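Local coordinates for O-succinylhomoserine sulfhydrylase (PDB 3NDN), which probably catalyses the pyridoxal-phosphate-dependent formation of L-homocysteine from O-succinyl-L-homoserine and hydrogen sulfide in methionine biosynthesis, at residues Asn80-Ile93 and Met262-Glu275. Sequence-based numbering, arbitrary orientation.
Sequences NPTVSVFEERLRLI and MSAFNAWVLLKGLE
A pair of helices running in the same general direction within the large, pyridoxal-phosphate-binding domain joins Phe-86 and Arg-89 of helix 81-93 to Met-262, Leu-271 and Leu-274 on or beside helix 264-273. The axes approach to 8.5 Å and cross at 33°. Leu-271 is the knob, seated in a hole of Thr-82, Val-85, Phe-86 and Arg-89; its CD2 lies 4.0 Å from Val-85 CG1. With its CG anti to the backbone N (chi1 165°), Phe-86 offers its ring obliquely to three side chains. Met-262 crosses it at about a right angle, CE 3.5 Å from Phe-86 CE2, and its sulfur makes a Met-aromatic contact. On the same side of the ring plane Leu-270 CB lies 3.7 Å from Phe-86 CE1; Leu-274 CD1 approaches from the other. The Ala-264 methyl rests on the amide of Asn-80, the N-cap of helix 81-93, whose OD1 accepts from Val-83 N while ND2 donates to Tyr-49 O.

Arg-89 runs past Leu-274 in the opposite direction, CG to Leu-274 CD1 3.8 Å, then bends at chi3 (-67°). Its NH2 thereby donates both to Leu-271 O (3.1 Å), from above the carbonyl plane, and to the anti lone pair of Glu-275 OE2 (3.2 Å). Lys-272 NZ shares that oxygen, and Glu-46 pairs with both cations; Lys-364 and Gln-232 of a second subunit also bind the Glu-275 carboxylate. The arrangement is helix packing with a single knob-into-hole, flanked by a buried salt-bridge network reaching into the subunit interface.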
loop_
_atom_site.group_PDB
_atom_site.type_symbol
_atom_site.label_atom_id
_atom_site.label_comp_id
_atom_site.label_asym_id
_atom_site.label_seq_id
_atom_site.Cartn_x
_atom_site.Cartn_y
_atom_site.Cartn_z
ATOM N N ASN A 80 9.602 15.111 2.548
ATOM C CA ASN A 80 9.569 13.896 1.696
ATOM C C ASN A 80 8.990 14.265 0.300
ATOM O O ASN A 80 8.046 15.062 0.217
ATOM C CB ASN A 80 8.740 12.801 2.402
ATOM C CG ASN A 80 8.429 11.589 1.497
ATOM O OD1 ASN A 80 7.547 11.658 0.642
ATOM N ND2 ASN A 80 9.140 10.465 1.718
ATOM N N PRO A 81 9.531 13.695 -0.797
ATOM C CA PRO A 81 9.019 14.130 -2.123
ATOM C C PRO A 81 7.517 13.880 -2.419
ATOM O O PRO A 81 6.880 14.723 -3.067
ATOM C CB PRO A 81 9.918 13.398 -3.119
ATOM C CG PRO A 81 10.715 12.403 -2.321
ATOM C CD PRO A 81 10.779 12.916 -0.922
ATOM N N THR A 82 6.973 12.740 -1.981
ATOM C CA THR A 82 5.524 12.472 -2.108
ATOM C C THR A 82 4.677 13.415 -1.224
ATOM O O THR A 82 3.640 13.956 -1.666
ATOM C CB THR A 82 5.221 10.973 -1.814
ATOM O OG1 THR A 82 6.042 10.153 -2.650
ATOM C CG2 THR A 82 3.757 10.621 -2.038
ATOM N N VAL A 83 5.089 13.591 0.039
ATOM C CA VAL A 83 4.454 14.572 0.906
ATOM C C VAL A 83 4.459 15.996 0.288
ATOM O O VAL A 83 3.468 16.721 0.396
ATOM C CB VAL A 83 5.057 14.541 2.356
ATOM C CG1 VAL A 83 4.435 15.646 3.240
ATOM C CG2 VAL A 83 4.802 13.179 2.997
ATOM N N SER A 84 5.562 16.390 -0.362
ATOM C CA SER A 84 5.632 17.709 -1.024
ATOM C C SER A 84 4.588 17.909 -2.141
ATOM O O SER A 84 4.099 19.030 -2.334
ATOM C CB SER A 84 7.046 17.965 -1.600
ATOM O OG SER A 84 7.992 18.136 -0.559
ATOM N N VAL A 85 4.266 16.838 -2.882
ATOM C CA VAL A 85 3.269 16.910 -3.950
ATOM C C VAL A 85 1.866 17.156 -3.344
ATOM O O VAL A 85 1.124 17.998 -3.856
ATOM C CB VAL A 85 3.267 15.620 -4.852
ATOM C CG1 VAL A 85 2.138 15.657 -5.891
ATOM C CG2 VAL A 85 4.640 15.424 -5.555
ATOM N N PHE A 86 1.535 16.476 -2.234
ATOM C CA PHE A 86 0.238 16.713 -1.538
ATOM C C PHE A 86 0.138 18.181 -1.039
ATOM O O PHE A 86 -0.903 18.837 -1.236
ATOM C CB PHE A 86 0.027 15.748 -0.334
ATOM C CG PHE A 86 -1.081 16.177 0.598
ATOM C CD1 PHE A 86 -2.411 16.085 0.204
ATOM C CD2 PHE A 86 -0.785 16.709 1.870
ATOM C CE1 PHE A 86 -3.437 16.505 1.050
ATOM C CE2 PHE A 86 -1.797 17.133 2.715
ATOM C CZ PHE A 86 -3.128 17.042 2.313
ATOM N N GLU A 87 1.199 18.648 -0.379
ATOM C CA GLU A 87 1.282 20.020 0.190
ATOM C C GLU A 87 1.084 21.076 -0.909
ATOM O O GLU A 87 0.313 22.032 -0.736
ATOM C CB GLU A 87 2.624 20.264 0.889
ATOM C CG GLU A 87 2.810 19.588 2.265
ATOM C CD GLU A 87 4.257 19.612 2.788
ATOM O OE1 GLU A 87 5.195 19.841 1.976
ATOM O OE2 GLU A 87 4.472 19.389 4.023
ATOM N N GLU A 88 1.771 20.901 -2.035
ATOM C CA GLU A 88 1.701 21.904 -3.110
ATOM C C GLU A 88 0.384 21.898 -3.876
ATOM O O GLU A 88 -0.136 22.964 -4.250
ATOM C CB GLU A 88 2.909 21.788 -4.044
ATOM C CG GLU A 88 2.915 22.788 -5.211
ATOM C CD GLU A 88 3.376 24.192 -4.830
ATOM O OE1 GLU A 88 3.648 24.455 -3.622
ATOM O OE2 GLU A 88 3.474 25.038 -5.765
ATOM N N ARG A 89 -0.172 20.708 -4.120
ATOM C CA ARG A 89 -1.489 20.602 -4.758
ATOM C C ARG A 89 -2.588 21.293 -3.928
ATOM O O ARG A 89 -3.392 22.062 -4.473
ATOM C CB ARG A 89 -1.842 19.121 -5.073
ATOM C CG ARG A 89 -3.149 18.913 -5.871
ATOM C CD ARG A 89 -3.244 17.466 -6.439
ATOM N NE ARG A 89 -2.222 17.228 -7.466
ATOM C CZ ARG A 89 -2.065 16.091 -8.154
ATOM N NH1 ARG A 89 -1.098 16.006 -9.071
ATOM N NH2 ARG A 89 -2.850 15.036 -7.923
ATOM N N LEU A 90 -2.612 21.055 -2.608
ATOM C CA LEU A 90 -3.597 21.711 -1.738
ATOM C C LEU A 90 -3.344 23.238 -1.672
ATOM O O LEU A 90 -4.290 24.022 -1.677
ATOM C CB LEU A 90 -3.590 21.093 -0.303
ATOM C CG LEU A 90 -4.595 21.619 0.742
ATOM C CD1 LEU A 90 -6.062 21.563 0.269
ATOM C CD2 LEU A 90 -4.415 20.938 2.138
ATOM N N ARG A 91 -2.076 23.643 -1.636
ATOM C CA ARG A 91 -1.702 25.073 -1.595
ATOM C C ARG A 91 -2.206 25.796 -2.862
ATOM O O ARG A 91 -2.732 26.919 -2.783
ATOM C CB ARG A 91 -0.170 25.245 -1.457
ATOM C CG ARG A 91 0.303 26.722 -1.182
ATOM C CD ARG A 91 1.799 26.958 -1.566
ATOM N NE ARG A 91 2.067 26.789 -3.002
ATOM C CZ ARG A 91 1.613 27.582 -3.980
ATOM N NH1 ARG A 91 0.817 28.629 -3.719
ATOM N NH2 ARG A 91 1.934 27.311 -5.247
ATOM N N LEU A 92 -2.065 25.137 -4.010
ATOM C CA LEU A 92 -2.552 25.669 -5.303
ATOM C C LEU A 92 -4.065 25.833 -5.319
ATOM O O LEU A 92 -4.553 26.883 -5.744
ATOM C CB LEU A 92 -2.111 24.799 -6.491
ATOM C CG LEU A 92 -0.631 24.964 -6.904
ATOM C CD1 LEU A 92 -0.137 23.773 -7.736
ATOM C CD2 LEU A 92 -0.410 26.284 -7.665
ATOM N N ILE A 93 -4.792 24.809 -4.862
ATOM C CA ILE A 93 -6.284 24.868 -4.769
ATOM C C ILE A 93 -6.782 26.026 -3.880
ATOM O O ILE A 93 -7.769 26.718 -4.211
ATOM C CB ILE A 93 -6.868 23.496 -4.300
ATOM C CG1 ILE A 93 -6.671 22.429 -5.398
ATOM C CG2 ILE A 93 -8.364 23.607 -3.886
ATOM C CD1 ILE A 93 -6.973 20.983 -4.945
ATOM N N MET A 262 3.017 13.293 8.655
ATOM C CA MET A 262 2.205 12.561 7.674
ATOM C C MET A 262 3.012 11.422 7.019
ATOM O O MET A 262 4.183 11.589 6.622
ATOM C CB MET A 262 1.599 13.514 6.610
ATOM C CG MET A 262 0.759 12.790 5.542
ATOM S SD MET A 262 0.058 13.813 4.231
ATOM C CE MET A 262 -1.412 14.475 5.026
ATOM N N SER A 263 2.394 10.248 6.933
ATOM C CA SER A 263 3.019 9.106 6.284
ATOM C C SER A 263 3.006 9.318 4.750
ATOM O O SER A 263 2.033 9.813 4.208
ATOM C CB SER A 263 2.276 7.828 6.658
ATOM O OG SER A 263 2.570 6.790 5.745
ATOM N N ALA A 264 4.092 8.969 4.067
ATOM C CA ALA A 264 4.119 9.047 2.591
ATOM C C ALA A 264 3.040 8.200 1.894
ATOM O O ALA A 264 2.597 8.551 0.780
ATOM C CB ALA A 264 5.549 8.695 2.049
ATOM N N PHE A 265 2.625 7.084 2.513
ATOM C CA PHE A 265 1.531 6.267 1.954
ATOM C C PHE A 265 0.213 7.082 2.015
ATOM O O PHE A 265 -0.501 7.207 1.017
ATOM C CB PHE A 265 1.359 4.914 2.691
ATOM C CG PHE A 265 0.179 4.104 2.204
ATOM C CD1 PHE A 265 0.316 3.238 1.118
ATOM C CD2 PHE A 265 -1.088 4.243 2.800
ATOM C CE1 PHE A 265 -0.774 2.499 0.645
ATOM C CE2 PHE A 265 -2.169 3.522 2.348
ATOM C CZ PHE A 265 -2.029 2.646 1.254
ATOM N N ASN A 266 -0.076 7.660 3.177
ATOM C CA ASN A 266 -1.284 8.489 3.355
ATOM C C ASN A 266 -1.264 9.691 2.383
ATOM O O ASN A 266 -2.294 10.063 1.830
ATOM C CB ASN A 266 -1.421 8.985 4.813
ATOM C CG ASN A 266 -1.756 7.861 5.797
ATOM O OD1 ASN A 266 -1.329 6.705 5.630
ATOM N ND2 ASN A 266 -2.519 8.197 6.833
ATOM N N ALA A 267 -0.081 10.269 2.174
ATOM C CA ALA A 267 0.089 11.428 1.280
ATOM C C ALA A 267 -0.318 11.067 -0.160
ATOM O O ALA A 267 -0.946 11.870 -0.852
ATOM C CB ALA A 267 1.557 11.931 1.315
ATOM N N TRP A 268 0.044 9.863 -0.597
ATOM C CA TRP A 268 -0.354 9.350 -1.925
ATOM C C TRP A 268 -1.890 9.202 -2.004
ATOM O O TRP A 268 -2.519 9.683 -2.969
ATOM C CB TRP A 268 0.358 8.021 -2.212
ATOM C CG TRP A 268 -0.077 7.302 -3.470
ATOM C CD1 TRP A 268 0.308 7.580 -4.757
ATOM C CD2 TRP A 268 -0.952 6.174 -3.549
ATOM N NE1 TRP A 268 -0.272 6.687 -5.630
ATOM C CE2 TRP A 268 -1.063 5.822 -4.917
ATOM C CE3 TRP A 268 -1.670 5.432 -2.592
ATOM C CZ2 TRP A 268 -1.850 4.745 -5.358
ATOM C CZ3 TRP A 268 -2.451 4.356 -3.026
ATOM C CH2 TRP A 268 -2.537 4.028 -4.404
ATOM N N VAL A 269 -2.487 8.581 -0.991
ATOM C CA VAL A 269 -3.960 8.457 -0.931
ATOM C C VAL A 269 -4.681 9.827 -1.071
ATOM O O VAL A 269 -5.615 9.980 -1.886
ATOM C CB VAL A 269 -4.452 7.704 0.344
ATOM C CG1 VAL A 269 -6.002 7.716 0.411
ATOM C CG2 VAL A 269 -3.930 6.265 0.360
ATOM N N LEU A 270 -4.212 10.815 -0.303
ATOM C CA LEU A 270 -4.822 12.130 -0.249
ATOM C C LEU A 270 -4.614 12.988 -1.505
ATOM O O LEU A 270 -5.531 13.663 -1.919
ATOM C CB LEU A 270 -4.378 12.886 1.019
ATOM C CG LEU A 270 -4.745 12.202 2.348
ATOM C CD1 LEU A 270 -4.213 12.984 3.556
ATOM C CD2 LEU A 270 -6.259 11.991 2.482
ATOM N N LEU A 271 -3.411 12.982 -2.092
ATOM C CA LEU A 271 -3.150 13.756 -3.321
ATOM C C LEU A 271 -3.956 13.243 -4.527
ATOM O O LEU A 271 -4.343 14.030 -5.413
ATOM C CB LEU A 271 -1.612 13.802 -3.633
ATOM C CG LEU A 271 -0.853 12.571 -4.148
ATOM C CD1 LEU A 271 -0.961 12.445 -5.728
ATOM C CD2 LEU A 271 0.631 12.589 -3.746
ATOM N N LYS A 272 -4.232 11.936 -4.559
ATOM C CA LYS A 272 -5.047 11.373 -5.613
ATOM C C LYS A 272 -6.525 11.713 -5.293
ATOM O O LYS A 272 -7.311 11.935 -6.199
ATOM C CB LYS A 272 -4.837 9.847 -5.738
ATOM C CG LYS A 272 -3.404 9.413 -6.155
ATOM C CD LYS A 272 -2.958 10.010 -7.519
ATOM C CE LYS A 272 -3.543 9.251 -8.697
ATOM N NZ LYS A 272 -3.121 9.843 -10.024
ATOM N N GLY A 273 -6.872 11.802 -4.011
ATOM C CA GLY A 273 -8.252 12.257 -3.635
ATOM C C GLY A 273 -8.534 13.694 -4.092
ATOM O O GLY A 273 -9.678 14.053 -4.424
ATOM N N LEU A 274 -7.492 14.520 -4.116
ATOM C CA LEU A 274 -7.648 15.937 -4.490
ATOM C C LEU A 274 -8.033 16.096 -5.981
ATOM O O LEU A 274 -8.642 17.095 -6.377
ATOM C CB LEU A 274 -6.381 16.727 -4.160
ATOM C CG LEU A 274 -6.107 17.084 -2.682
ATOM C CD1 LEU A 274 -4.719 17.727 -2.587
ATOM C CD2 LEU A 274 -7.191 18.019 -2.092
ATOM N N GLU A 275 -7.728 15.087 -6.790
ATOM C CA GLU A 275 -8.081 15.119 -8.241
ATOM C C GLU A 275 -9.594 15.125 -8.492
ATOM O O GLU A 275 -10.064 15.732 -9.462
ATOM C CB GLU A 275 -7.459 13.956 -8.991
ATOM C CG GLU A 275 -5.909 13.957 -8.978
ATOM C CD GLU A 275 -5.275 12.820 -9.764
ATOM O OE1 GLU A 275 -5.993 12.082 -10.497
ATOM O OE2 GLU A 275 -4.024 12.680 -9.674
#